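Local coordinates for glycerol uptake operon antiterminator regulatory protein (Listeria monocytogenes str. 4b, PDB 3KTS), which probably acts as a glycerol-3-phosphate-responsive antiterminator that regulates transcription of the glycerol uptake operon, at residues A[34-39]-A[61-66]; A[54-59]-A[82-87]; A[157-162]-A[174-179]; A[10-15]-A[28-33]. One frame throughout, in Å; residues are numbered along the deposited sequence.

In the fold
The four contacts lie in one TIM-type (beta/alpha) barrel. Interaction 4 joins strand 12-16 to strand 32-39, interaction 2 joins strand 56-60 to strand 85-88, and interaction 3 sets the loop after strand 153-156 beside strand 173-178, which closes the barrel against strand 12-16. These three are largely buried. Interaction 1 is partly exposed: the end of strand 32-39 pairs there with the short strand 64-65. Interactions 1 and 4 thus share strand 32-39. Chemistry follows place: backbone ladders dominate interactions 1 and 2, each with an acidic or amide side chain added, Gln10 stands in for part of the backbone pairing in interaction 4, and interaction 3 is mainly apolar, beside an unidentified bound ligand.

Interaction 1 (A[34-39]-A[61-66]); sequences VMLETH and ADLVNG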
loop_
_atom_site.group_PDB
_atom_site.type_symbol
_atom_site.label_atom_id
_atom_site.label_comp_id
_atom_site.label_asym_id
_atom_site.label_seq_id
_atom_site.Cartn_x
_atom_site.Cartn_y
_atom_site.Cartn_z
ATOM N N VAL A 34 1.458 5.813 3.792
ATOM C CA VAL A 34 2.287 4.952 2.959
ATOM C C VAL A 34 3.667 5.562 2.735
ATOM O O VAL A 34 3.788 6.738 2.392
ATOM C CB VAL A 34 1.628 4.682 1.594
ATOM C CG1 VAL A 34 2.626 4.046 0.638
ATOM C CG2 VAL A 34 0.403 3.795 1.763
ATOM N N MET A 35 4.705 4.755 2.930
ATOM C CA MET A 35 6.077 5.218 2.764
ATOM C C MET A 35 6.734 4.577 1.547
ATOM O O MET A 35 6.922 3.361 1.499
ATOM C CB MET A 35 6.898 4.923 4.022
ATOM C CG MET A 35 7.732 6.095 4.508
ATOM S SD MET A 35 8.591 5.744 6.055
ATOM C CE MET A 35 7.330 6.183 7.249
ATOM N N LEU A 36 7.080 5.402 0.563
ATOM C CA LEU A 36 7.309 4.922 -0.794
ATOM C C LEU A 36 8.779 4.586 -1.019
ATOM O O LEU A 36 9.151 3.416 -1.109
ATOM C CB LEU A 36 6.844 5.963 -1.815
ATOM C CG LEU A 36 5.398 5.842 -2.297
ATOM C CD1 LEU A 36 4.918 7.155 -2.895
ATOM C CD2 LEU A 36 5.258 4.708 -3.302
ATOM N N GLU A 37 9.610 5.619 -1.109
ATOM C CA GLU A 37 11.055 5.437 -1.177
ATOM C C GLU A 37 11.712 5.742 0.164
ATOM O O GLU A 37 11.397 6.743 0.807
ATOM C CB GLU A 37 11.655 6.321 -2.270
ATOM C CG GLU A 37 13.118 6.035 -2.566
ATOM C CD GLU A 37 13.762 7.111 -3.420
ATOM O OE1 GLU A 37 14.951 6.961 -3.772
ATOM O OE2 GLU A 37 13.078 8.107 -3.740
ATOM N N THR A 38 12.627 4.873 0.581
ATOM C CA THR A 38 13.260 4.994 1.889
ATOM C C THR A 38 14.733 4.605 1.826
ATOM O O THR A 38 15.213 4.118 0.801
ATOM C CB THR A 38 12.553 4.121 2.942
ATOM O OG1 THR A 38 12.373 2.796 2.426
ATOM C CG2 THR A 38 11.197 4.710 3.299
ATOM N N HIS A 39 15.446 4.823 2.926
ATOM C CA HIS A 39 16.840 4.432 3.021
ATOM C C HIS A 39 16.971 3.528 4.230
ATOM O O HIS A 39 16.488 3.861 5.314
ATOM C CB HIS A 39 17.731 5.674 3.134
ATOM C CG HIS A 39 17.484 6.677 2.048
ATOM N ND1 HIS A 39 16.486 7.629 2.124
ATOM C CD2 HIS A 39 18.071 6.847 0.839
ATOM C CE1 HIS A 39 16.484 8.352 1.019
ATOM N NE2 HIS A 39 17.438 7.900 0.223
ATOM N N ALA A 61 8.271 -2.486 0.735
ATOM C CA ALA A 61 9.400 -3.390 0.914
ATOM C C ALA A 61 10.359 -3.371 -0.277
ATOM O O ALA A 61 11.562 -3.591 -0.123
ATOM C CB ALA A 61 8.890 -4.787 1.148
ATOM N N ASP A 62 9.814 -3.096 -1.458
ATOM C CA ASP A 62 10.584 -3.093 -2.693
ATOM C C ASP A 62 11.374 -1.803 -2.907
ATOM O O ASP A 62 12.337 -1.790 -3.678
ATOM C CB ASP A 62 9.660 -3.355 -3.885
ATOM C CG ASP A 62 8.982 -4.709 -3.808
ATOM O OD1 ASP A 62 7.922 -4.873 -4.445
ATOM O OD2 ASP A 62 9.503 -5.609 -3.111
ATOM N N LEU A 63 10.968 -0.736 -2.217
ATOM C CA LEU A 63 11.546 0.598 -2.400
ATOM C C LEU A 63 12.505 1.050 -1.283
ATOM O O LEU A 63 12.774 2.248 -1.131
ATOM C CB LEU A 63 10.427 1.630 -2.580
ATOM C CG LEU A 63 9.509 1.507 -3.800
ATOM C CD1 LEU A 63 8.395 2.525 -3.702
ATOM C CD2 LEU A 63 10.267 1.672 -5.123
ATOM N N VAL A 64 13.025 0.096 -0.514
ATOM C CA VAL A 64 13.990 0.400 0.542
ATOM C C VAL A 64 15.415 0.312 -0.002
ATOM O O VAL A 64 15.989 -0.773 -0.098
ATOM C CB VAL A 64 13.840 -0.541 1.763
ATOM C CG1 VAL A 64 14.764 -0.095 2.901
ATOM C CG2 VAL A 64 12.387 -0.602 2.234
ATOM N N ASN A 65 15.971 1.465 -0.364
ATOM C CA ASN A 65 17.350 1.550 -0.846
ATOM C C ASN A 65 18.394 0.953 0.105
ATOM O O ASN A 65 18.439 1.275 1.300
ATOM C CB ASN A 65 17.697 2.993 -1.201
ATOM C CG ASN A 65 16.972 3.471 -2.439
ATOM O OD1 ASN A 65 17.190 2.953 -3.542
ATOM N ND2 ASN A 65 16.101 4.460 -2.269
ATOM N N GLY A 66 19.207 0.056 -0.445
ATOM C CA GLY A 66 20.234 -0.651 0.312
ATOM C C GLY A 66 19.798 -2.017 0.795
ATOM O O GLY A 66 20.632 -2.804 1.243
#
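Thr38 O is gripped twice by one residue: Asn65 N donates to it at 3.0 Å and Asn65 ND2 at 3.2 Å, and the two donors come from opposite faces of the carbonyl plane. The side-chain bond is possible because Asn65 CG lies beside its own backbone N (chi1 -70°), which folds the amide back over the strand pairing. The same ND2 also makes a weak bond to Glu37 OE1. Glu37 arrives on an extended chain, and its carboxylate plane is turned 67° from the amide plane. One step back, Thr38 N donates to Leu63 O at 3.1 Å and 160°, completing a short parallel ladder in which Thr38 pairs with Val64 and His39 with Asn65. Thr38 and Val64 put their side chains on one face, with Thr38 OG1 lying against the Val64 methyl CG2. His39 and Asn65 occupy the other face, where the imidazole meets Asn65 CB obliquely. Leu36 and Leu63 lie side by side, pointing the same way. Strand 64-65 pairs with the end of strand 32-39, past the part that pairs with strand 56-60. With Glu37, His39 and Asn65 exposed, this join rests on backbone and amide hydrogen bonds at an open rim, with one leucine pair beside them.

Interaction 2 (A[54-59]-A[82-87]); sequences GKKVLL and CPDGII
With Asp84 CG turned beside its own backbone N (chi1 -60°), the carboxylate reaches across to strand 56-59, while Lys56, its CG also beside the backbone N, bends at chi4, bringing NZ toward Asp84 OD1. The two strands are neighbouring parallel strands of the TIM barrel, 25° apart in direction, and helix 71-81 makes the crossover between them. Asp84 OD2 takes the N-H of Val57 at 2.9 Å and 166°, from above the carboxylate plane. Gln51 NE2 donates to OD2 as well, and Asp84 OD1 makes a long, weak salt bridge to Lys56 NZ at 3.4 Å. The two side chains cross at about a right angle, with Lys56 CB and CG passing against the carboxylate. In the other direction Val57 O accepts from Asp84 N at 2.8 Å and, weakly, from Gly85 N. Further along, the ladder is regular: Leu59 N donates to Gly85 O at 2.9 Å and Ile87 N to Leu59 O at 2.8 Å. Pro83 covers the flank beside Val57 and Leu59, its CG 3.9 Å from Leu59 CB. On the face of Leu58, the missing side chain of Gly85 leaves room for a methyl: Leu58 CD2 rests 3.9 Å from Gly85 CA.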
loop_
_atom_site.group_PDB
_atom_site.type_symbol
_atom_site.label_atom_id
_atom_site.label_comp_id
_atom_site.label_asym_id
_atom_site.label_seq_id
_atom_site.Cartn_x
_atom_site.Cartn_y
_atom_site.Cartn_z
ATOM N N GLY A 54 1.109 8.906 16.171
ATOM C CA GLY A 54 -0.179 8.219 16.047
ATOM C C GLY A 54 -0.533 7.740 14.648
ATOM O O GLY A 54 -1.697 7.437 14.372
ATOM N N LYS A 55 0.469 7.672 13.771
ATOM C CA LYS A 55 0.265 7.263 12.385
ATOM C C LYS A 55 0.737 5.838 12.172
ATOM O O LYS A 55 1.856 5.482 12.548
ATOM C CB LYS A 55 0.985 8.206 11.406
ATOM C CG LYS A 55 0.570 9.674 11.487
ATOM C CD LYS A 55 -0.928 9.822 11.332
ATOM C CE LYS A 55 -1.407 11.180 11.779
ATOM N NZ LYS A 55 -1.142 12.202 10.738
ATOM N N LYS A 56 -0.123 5.025 11.569
ATOM C CA LYS A 56 0.225 3.651 11.230
ATOM C C LYS A 56 0.855 3.572 9.830
ATOM O O LYS A 56 0.369 4.194 8.887
ATOM C CB LYS A 56 -0.999 2.748 11.364
ATOM C CG LYS A 56 -1.363 2.418 12.810
ATOM C CD LYS A 56 -2.734 1.766 12.915
ATOM C CE LYS A 56 -2.910 1.026 14.232
ATOM N NZ LYS A 56 -2.376 -0.365 14.164
ATOM N N VAL A 57 1.943 2.815 9.710
ATOM C CA VAL A 57 2.769 2.835 8.496
ATOM C C VAL A 57 2.623 1.595 7.602
ATOM O O VAL A 57 2.759 0.453 8.059
ATOM C CB VAL A 57 4.269 3.079 8.824
ATOM C CG1 VAL A 57 5.121 3.114 7.555
ATOM C CG2 VAL A 57 4.434 4.374 9.572
ATOM N N LEU A 58 2.330 1.847 6.328
ATOM C CA LEU A 58 2.416 0.837 5.283
ATOM C C LEU A 58 3.708 1.088 4.504
ATOM O O LEU A 58 3.859 2.126 3.853
ATOM C CB LEU A 58 1.185 0.899 4.372
ATOM C CG LEU A 58 -0.166 0.805 5.102
ATOM C CD1 LEU A 58 -1.333 1.279 4.236
ATOM C CD2 LEU A 58 -0.416 -0.606 5.642
ATOM N N LEU A 59 4.644 0.147 4.595
ATOM C CA LEU A 59 5.980 0.331 4.026
ATOM C C LEU A 59 6.231 -0.466 2.745
ATOM O O LEU A 59 6.059 -1.685 2.715
ATOM C CB LEU A 59 7.061 0.002 5.068
ATOM C CG LEU A 59 8.517 -0.025 4.579
ATOM C CD1 LEU A 59 8.974 1.353 4.095
ATOM C CD2 LEU A 59 9.466 -0.565 5.645
ATOM N N CYS A 82 9.412 -3.061 11.963
ATOM C CA CYS A 82 8.007 -3.124 12.389
ATOM C C CYS A 82 7.113 -1.966 11.937
ATOM O O CYS A 82 6.703 -1.144 12.766
ATOM C CB CYS A 82 7.907 -3.304 13.907
ATOM S SG CYS A 82 9.036 -4.528 14.567
ATOM N N PRO A 83 6.808 -1.885 10.623
ATOM C CA PRO A 83 5.687 -1.023 10.271
ATOM C C PRO A 83 4.386 -1.727 10.615
ATOM O O PRO A 83 4.404 -2.824 11.164
ATOM C CB PRO A 83 5.834 -0.865 8.760
ATOM C CG PRO A 83 6.517 -2.102 8.318
ATOM C CD PRO A 83 7.440 -2.479 9.429
ATOM N N ASP A 84 3.259 -1.107 10.301
ATOM C CA ASP A 84 1.972 -1.722 10.591
ATOM C C ASP A 84 1.506 -2.631 9.455
ATOM O O ASP A 84 0.594 -3.445 9.626
ATOM C CB ASP A 84 0.954 -0.641 10.928
ATOM C CG ASP A 84 1.375 0.178 12.138
ATOM O OD1 ASP A 84 0.842 -0.078 13.236
ATOM O OD2 ASP A 84 2.258 1.050 11.999
ATOM N N GLY A 85 2.159 -2.485 8.303
ATOM C CA GLY A 85 1.927 -3.335 7.143
ATOM C C GLY A 85 3.044 -3.187 6.133
ATOM O O GLY A 85 3.773 -2.192 6.161
ATOM N N ILE A 86 3.202 -4.181 5.256
ATOM C CA ILE A 86 4.183 -4.090 4.164
ATOM C C ILE A 86 3.549 -4.230 2.777
ATOM O O ILE A 86 2.524 -4.895 2.593
ATOM C CB ILE A 86 5.388 -5.082 4.298
ATOM C CG1 ILE A 86 5.004 -6.499 3.859
ATOM C CG2 ILE A 86 5.977 -5.068 5.706
ATOM C CD1 ILE A 86 6.097 -7.218 3.087
ATOM N N ILE A 87 4.160 -3.572 1.801
ATOM C CA ILE A 87 3.700 -3.658 0.428
ATOM C C ILE A 87 4.840 -4.168 -0.414
ATOM O O ILE A 87 5.934 -3.606 -0.397
ATOM C CB ILE A 87 3.215 -2.300 -0.119
ATOM C CG1 ILE A 87 2.066 -1.761 0.741
ATOM C CG2 ILE A 87 2.771 -2.433 -1.583
ATOM C CD1 ILE A 87 1.795 -0.292 0.562
#

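Interaction 3 (A[157-162]-A[174-179]); sequences GLIETS and IAVTTS
Apolar contact carries this pairing: Ile159 and Val176 reach toward each other tip to tip, with Ile159 CD1 3.7 Å from Val176 CG1. Val176 CG1 stands anti to its backbone N (chi1 172°), and Ile159 CG1 lies beside its own N, so the two branches converge between the loop and the strand. Val165 of helix 162-169 packs on both residues and extends the same apolar cluster. Contact with the backbone comes second. Ile159 CD1 also sits 3.7 Å from Thr177 O, and Gly157 N passes the same carbonyl oxygen at 3.8 Å, too far for a bond. Gly157 has a phi of 98°; at its backbone angles a side chain would be jammed against the preceding carbonyl O, which suits glycine.

Polar groups near the contact look elsewhere for partners. Thr178 OG1 comes within 3.6 Å of Ile159 O without bonding to it; its main partner is Asn180 N. Thr161 caps the start of the helix that follows the loop. An unidentified bound ligand, probably from the crystallisation liquor, is hydrogen-bonded by Leu158 N and Ser179 OG, and weakly by Thr178 OG1. These groups lie at the C-terminal ends of strands 153-156 and 173-178 or in the loops after them. Loops following the last two strands of the barrel form the classic phosphate-binding site of many TIM barrels, and the ligand's position is consistent with a comparable pocket for a phosphorylated effector such as glycerol 3-phosphate.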
loop_
_atom_site.group_PDB
_atom_site.type_symbol
_atom_site.label_atom_id
_atom_site.label_comp_id
_atom_site.label_asym_id
_atom_site.label_seq_id
_atom_site.Cartn_x
_atom_site.Cartn_y
_atom_site.Cartn_z
ATOM N N GLY A 157 -2.097 5.560 -7.812
ATOM C CA GLY A 157 -1.435 5.979 -9.039
ATOM C C GLY A 157 -2.299 6.880 -9.893
ATOM O O GLY A 157 -3.409 6.510 -10.272
ATOM N N LEU A 158 -1.780 8.077 -10.157
ATOM C CA LEU A 158 -2.359 9.037 -11.103
ATOM C C LEU A 158 -3.704 9.659 -10.709
ATOM O O LEU A 158 -4.366 10.276 -11.547
ATOM C CB LEU A 158 -2.432 8.444 -12.522
ATOM C CG LEU A 158 -1.114 7.999 -13.153
ATOM C CD1 LEU A 158 -1.364 7.416 -14.536
ATOM C CD2 LEU A 158 -0.119 9.154 -13.221
ATOM N N ILE A 159 -4.101 9.518 -9.447
ATOM C CA ILE A 159 -5.342 10.147 -8.985
ATOM C C ILE A 159 -5.125 11.629 -8.684
ATOM O O ILE A 159 -4.481 11.982 -7.689
ATOM C CB ILE A 159 -5.978 9.458 -7.750
ATOM C CG1 ILE A 159 -6.207 7.963 -7.977
ATOM C CG2 ILE A 159 -7.312 10.086 -7.453
ATOM C CD1 ILE A 159 -5.169 7.105 -7.338
ATOM N N GLU A 160 -5.678 12.474 -9.554
ATOM C CA GLU A 160 -5.590 13.929 -9.442
ATOM C C GLU A 160 -6.804 14.553 -8.738
ATOM O O GLU A 160 -6.662 15.513 -7.984
ATOM C CB GLU A 160 -5.455 14.567 -10.833
ATOM C CG GLU A 160 -4.151 14.287 -11.589
ATOM C CD GLU A 160 -4.137 14.910 -12.988
ATOM O OE1 GLU A 160 -5.182 14.879 -13.677
ATOM O OE2 GLU A 160 -3.078 15.428 -13.407
ATOM N N THR A 161 -7.995 14.017 -9.001
ATOM C CA THR A 161 -9.241 14.665 -8.585
ATOM C C THR A 161 -10.049 13.839 -7.588
ATOM O O THR A 161 -9.813 12.645 -7.421
ATOM C CB THR A 161 -10.155 15.021 -9.806
ATOM O OG1 THR A 161 -10.720 13.832 -10.369
ATOM C CG2 THR A 161 -9.385 15.780 -10.890
ATOM N N SER A 162 -11.008 14.490 -6.933
ATOM C CA SER A 162 -11.940 13.817 -6.030
ATOM C C SER A 162 -12.961 12.988 -6.797
ATOM O O SER A 162 -13.515 12.032 -6.253
ATOM C CB SER A 162 -12.660 14.827 -5.133
ATOM O OG SER A 162 -12.010 14.959 -3.881
ATOM N N ILE A 174 -11.457 -0.241 -1.570
ATOM C CA ILE A 174 -11.661 -0.049 -0.140
ATOM C C ILE A 174 -11.084 1.310 0.286
ATOM O O ILE A 174 -11.604 1.952 1.206
ATOM C CB ILE A 174 -11.080 -1.266 0.673
ATOM C CG1 ILE A 174 -11.391 -1.182 2.167
ATOM C CG2 ILE A 174 -9.592 -1.439 0.452
ATOM C CD1 ILE A 174 -10.825 -2.343 2.964
ATOM N N ALA A 175 -10.035 1.748 -0.417
ATOM C CA ALA A 175 -9.376 3.043 -0.191
ATOM C C ALA A 175 -8.485 3.410 -1.377
ATOM O O ALA A 175 -8.321 2.626 -2.313
ATOM C CB ALA A 175 -8.553 3.035 1.106
ATOM N N VAL A 176 -7.917 4.609 -1.320
ATOM C CA VAL A 176 -7.053 5.135 -2.363
ATOM C C VAL A 176 -5.698 5.478 -1.752
ATOM O O VAL A 176 -5.641 6.009 -0.649
ATOM C CB VAL A 176 -7.686 6.393 -3.006
ATOM C CG1 VAL A 176 -6.727 7.085 -3.960
ATOM C CG2 VAL A 176 -8.961 6.028 -3.736
ATOM N N THR A 177 -4.610 5.140 -2.443
ATOM C CA THR A 177 -3.296 5.683 -2.094
ATOM C C THR A 177 -2.885 6.708 -3.128
ATOM O O THR A 177 -3.125 6.523 -4.324
ATOM C CB THR A 177 -2.186 4.616 -1.985
ATOM O OG1 THR A 177 -2.207 3.776 -3.141
ATOM C CG2 THR A 177 -2.371 3.776 -0.749
ATOM N N THR A 178 -2.258 7.783 -2.659
ATOM C CA THR A 178 -1.897 8.904 -3.519
ATOM C C THR A 178 -0.871 9.837 -2.870
ATOM O O THR A 178 -0.854 10.023 -1.651
ATOM C CB THR A 178 -3.154 9.712 -3.942
ATOM O OG1 THR A 178 -2.761 10.848 -4.717
ATOM C CG2 THR A 178 -3.949 10.161 -2.732
ATOM N N SER A 179 -0.011 10.413 -3.701
ATOM C CA SER A 179 0.912 11.441 -3.247
ATOM C C SER A 179 0.517 12.805 -3.806
ATOM O O SER A 179 1.310 13.746 -3.774
ATOM C CB SER A 179 2.347 11.094 -3.635
ATOM O OG SER A 179 2.456 10.818 -5.015
#

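Interaction 4 (A[10-15]-A[28-33]); sequences QSIIPA and LDLTYM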
loop_
_atom_site.group_PDB
_atom_site.type_symbol
_atom_site.label_atom_id
_atom_site.label_comp_id
_atom_site.label_asym_id
_atom_site.label_seq_id
_atom_site.Cartn_x
_atom_site.Cartn_y
_atom_site.Cartn_z
ATOM N N GLN A 10 -11.404 5.275 6.055
ATOM C CA GLN A 10 -10.293 6.104 5.633
ATOM C C GLN A 10 -10.113 5.918 4.134
ATOM O O GLN A 10 -9.675 4.859 3.686
ATOM C CB GLN A 10 -9.015 5.735 6.374
ATOM C CG GLN A 10 -7.906 6.743 6.154
ATOM C CD GLN A 10 -6.592 6.279 6.710
ATOM O OE1 GLN A 10 -6.542 5.334 7.498
ATOM N NE2 GLN A 10 -5.507 6.930 6.293
ATOM N N SER A 11 -10.464 6.953 3.376
ATOM C CA SER A 11 -10.523 6.889 1.918
ATOM C C SER A 11 -9.196 7.237 1.256
ATOM O O SER A 11 -8.801 6.599 0.279
ATOM C CB SER A 11 -11.622 7.810 1.399
ATOM O OG SER A 11 -12.875 7.416 1.922
ATOM N N ILE A 12 -8.523 8.254 1.780
ATOM C CA ILE A 12 -7.210 8.638 1.297
ATOM C C ILE A 12 -6.158 8.095 2.256
ATOM O O ILE A 12 -6.230 8.292 3.475
ATOM C CB ILE A 12 -7.083 10.181 1.107
ATOM C CG1 ILE A 12 -7.660 10.608 -0.239
ATOM C CG2 ILE A 12 -5.635 10.642 1.134
ATOM C CD1 ILE A 12 -9.126 10.910 -0.215
ATOM N N ILE A 13 -5.210 7.360 1.692
ATOM C CA ILE A 13 -4.034 6.936 2.413
ATOM C C ILE A 13 -2.879 7.671 1.750
ATOM O O ILE A 13 -2.458 7.296 0.661
ATOM C CB ILE A 13 -3.840 5.411 2.342
ATOM C CG1 ILE A 13 -5.121 4.678 2.777
ATOM C CG2 ILE A 13 -2.660 4.999 3.205
ATOM C CD1 ILE A 13 -5.048 3.159 2.679
ATOM N N PRO A 14 -2.396 8.757 2.380
ATOM C CA PRO A 14 -1.315 9.560 1.814
ATOM C C PRO A 14 -0.036 8.764 1.594
ATOM O O PRO A 14 0.289 7.880 2.385
ATOM C CB PRO A 14 -1.091 10.646 2.876
ATOM C CG PRO A 14 -1.665 10.102 4.121
ATOM C CD PRO A 14 -2.851 9.310 3.668
ATOM N N ALA A 15 0.670 9.084 0.515
ATOM C CA ALA A 15 1.874 8.362 0.135
ATOM C C ALA A 15 3.077 9.293 0.132
ATOM O O ALA A 15 3.157 10.207 -0.683
ATOM C CB ALA A 15 1.688 7.709 -1.235
ATOM N N LEU A 28 -2.128 15.632 9.991
ATOM C CA LEU A 28 -3.397 15.268 9.358
ATOM C C LEU A 28 -4.213 14.251 10.150
ATOM O O LEU A 28 -3.666 13.445 10.899
ATOM C CB LEU A 28 -3.158 14.766 7.933
ATOM C CG LEU A 28 -3.426 15.711 6.756
ATOM C CD1 LEU A 28 -2.592 16.988 6.791
ATOM C CD2 LEU A 28 -3.182 14.961 5.456
ATOM N N ASP A 29 -5.528 14.288 9.955
ATOM C CA ASP A 29 -6.468 13.472 10.724
ATOM C C ASP A 29 -6.467 11.999 10.298
ATOM O O ASP A 29 -6.939 11.127 11.035
ATOM C CB ASP A 29 -7.876 14.070 10.610
ATOM C CG ASP A 29 -8.788 13.653 11.755
ATOM O OD1 ASP A 29 -8.825 14.375 12.776
ATOM O OD2 ASP A 29 -9.462 12.604 11.638
ATOM N N LEU A 30 -5.928 11.739 9.110
ATOM C CA LEU A 30 -5.853 10.395 8.537
ATOM C C LEU A 30 -4.847 9.536 9.300
ATOM O O LEU A 30 -3.723 9.964 9.534
ATOM C CB LEU A 30 -5.463 10.483 7.057
ATOM C CG LEU A 30 -6.238 11.476 6.176
ATOM C CD1 LEU A 30 -5.410 11.882 4.970
ATOM C CD2 LEU A 30 -7.600 10.925 5.741
ATOM N N THR A 31 -5.256 8.330 9.685
ATOM C CA THR A 31 -4.432 7.468 10.546
ATOM C C THR A 31 -3.358 6.632 9.815
ATOM O O THR A 31 -2.213 6.576 10.267
ATOM C CB THR A 31 -5.299 6.592 11.513
ATOM O OG1 THR A 31 -4.519 5.497 12.018
ATOM C CG2 THR A 31 -6.564 6.055 10.821
ATOM N N TYR A 32 -3.719 5.997 8.698
ATOM C CA TYR A 32 -2.753 5.208 7.902
ATOM C C TYR A 32 -2.001 6.009 6.837
ATOM O O TYR A 32 -2.594 6.810 6.106
ATOM C CB TYR A 32 -3.433 4.010 7.243
ATOM C CG TYR A 32 -3.500 2.786 8.120
ATOM C CD1 TYR A 32 -4.586 2.563 8.962
ATOM C CD2 TYR A 32 -2.480 1.841 8.098
ATOM C CE1 TYR A 32 -4.648 1.434 9.762
ATOM C CE2 TYR A 32 -2.532 0.710 8.888
ATOM C CZ TYR A 32 -3.615 0.515 9.719
ATOM O OH TYR A 32 -3.651 -0.604 10.513
ATOM N N MET A 33 -0.693 5.778 6.755
ATOM C CA MET A 33 0.155 6.423 5.753
ATOM C C MET A 33 0.955 5.393 4.948
ATOM O O MET A 33 1.111 4.241 5.372
ATOM C CB MET A 33 1.099 7.433 6.406
ATOM C CG MET A 33 2.301 6.812 7.107
ATOM S SD MET A 33 3.752 7.876 7.006
ATOM C CE MET A 33 3.429 9.026 8.341
#
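Leu30 lays its CD1 methyl against two residues of strand 12-15, Pro14 CD at 3.9 Å and Ile12 CG2 at 4.0 Å; both neighbours are crossed at a slant. Its other methyl, CD2, lies against Ile12 O. Ile13 extends the apolar zone, placing CG2 4.2 Å from Tyr32 CB, and Pro14 CG rests loosely beside Met33 CB. These residues belong to the first beta-alpha-beta unit of the TIM barrel, in which helix 20-25 links the parallel strands 12-16 and 32-39; Ile25 of that helix packs on both Pro14 and Met33. Toward the start of the strands the pairing passes to a side chain. Gln10 extends its chain with CG anti to the backbone N (chi1 -169°), which carries the amide alongside the backbone of Tyr32. There NE2 donates to Tyr32 O at 2.9 Å, in the carbonyl plane and on a lone pair, while OE1 accepts from Tyr32 N at 3.1 Å, the N-H arriving almost at right angles to its C=O bond (97°). A second N-H use ties NE2 to Ile12 O at 3.2 Å, so three bonds fix the rotation of the buried amide. OE1 also lies at the edge of the Tyr32 ring, near its plane, and that ring makes a T-shaped contact with Phe7.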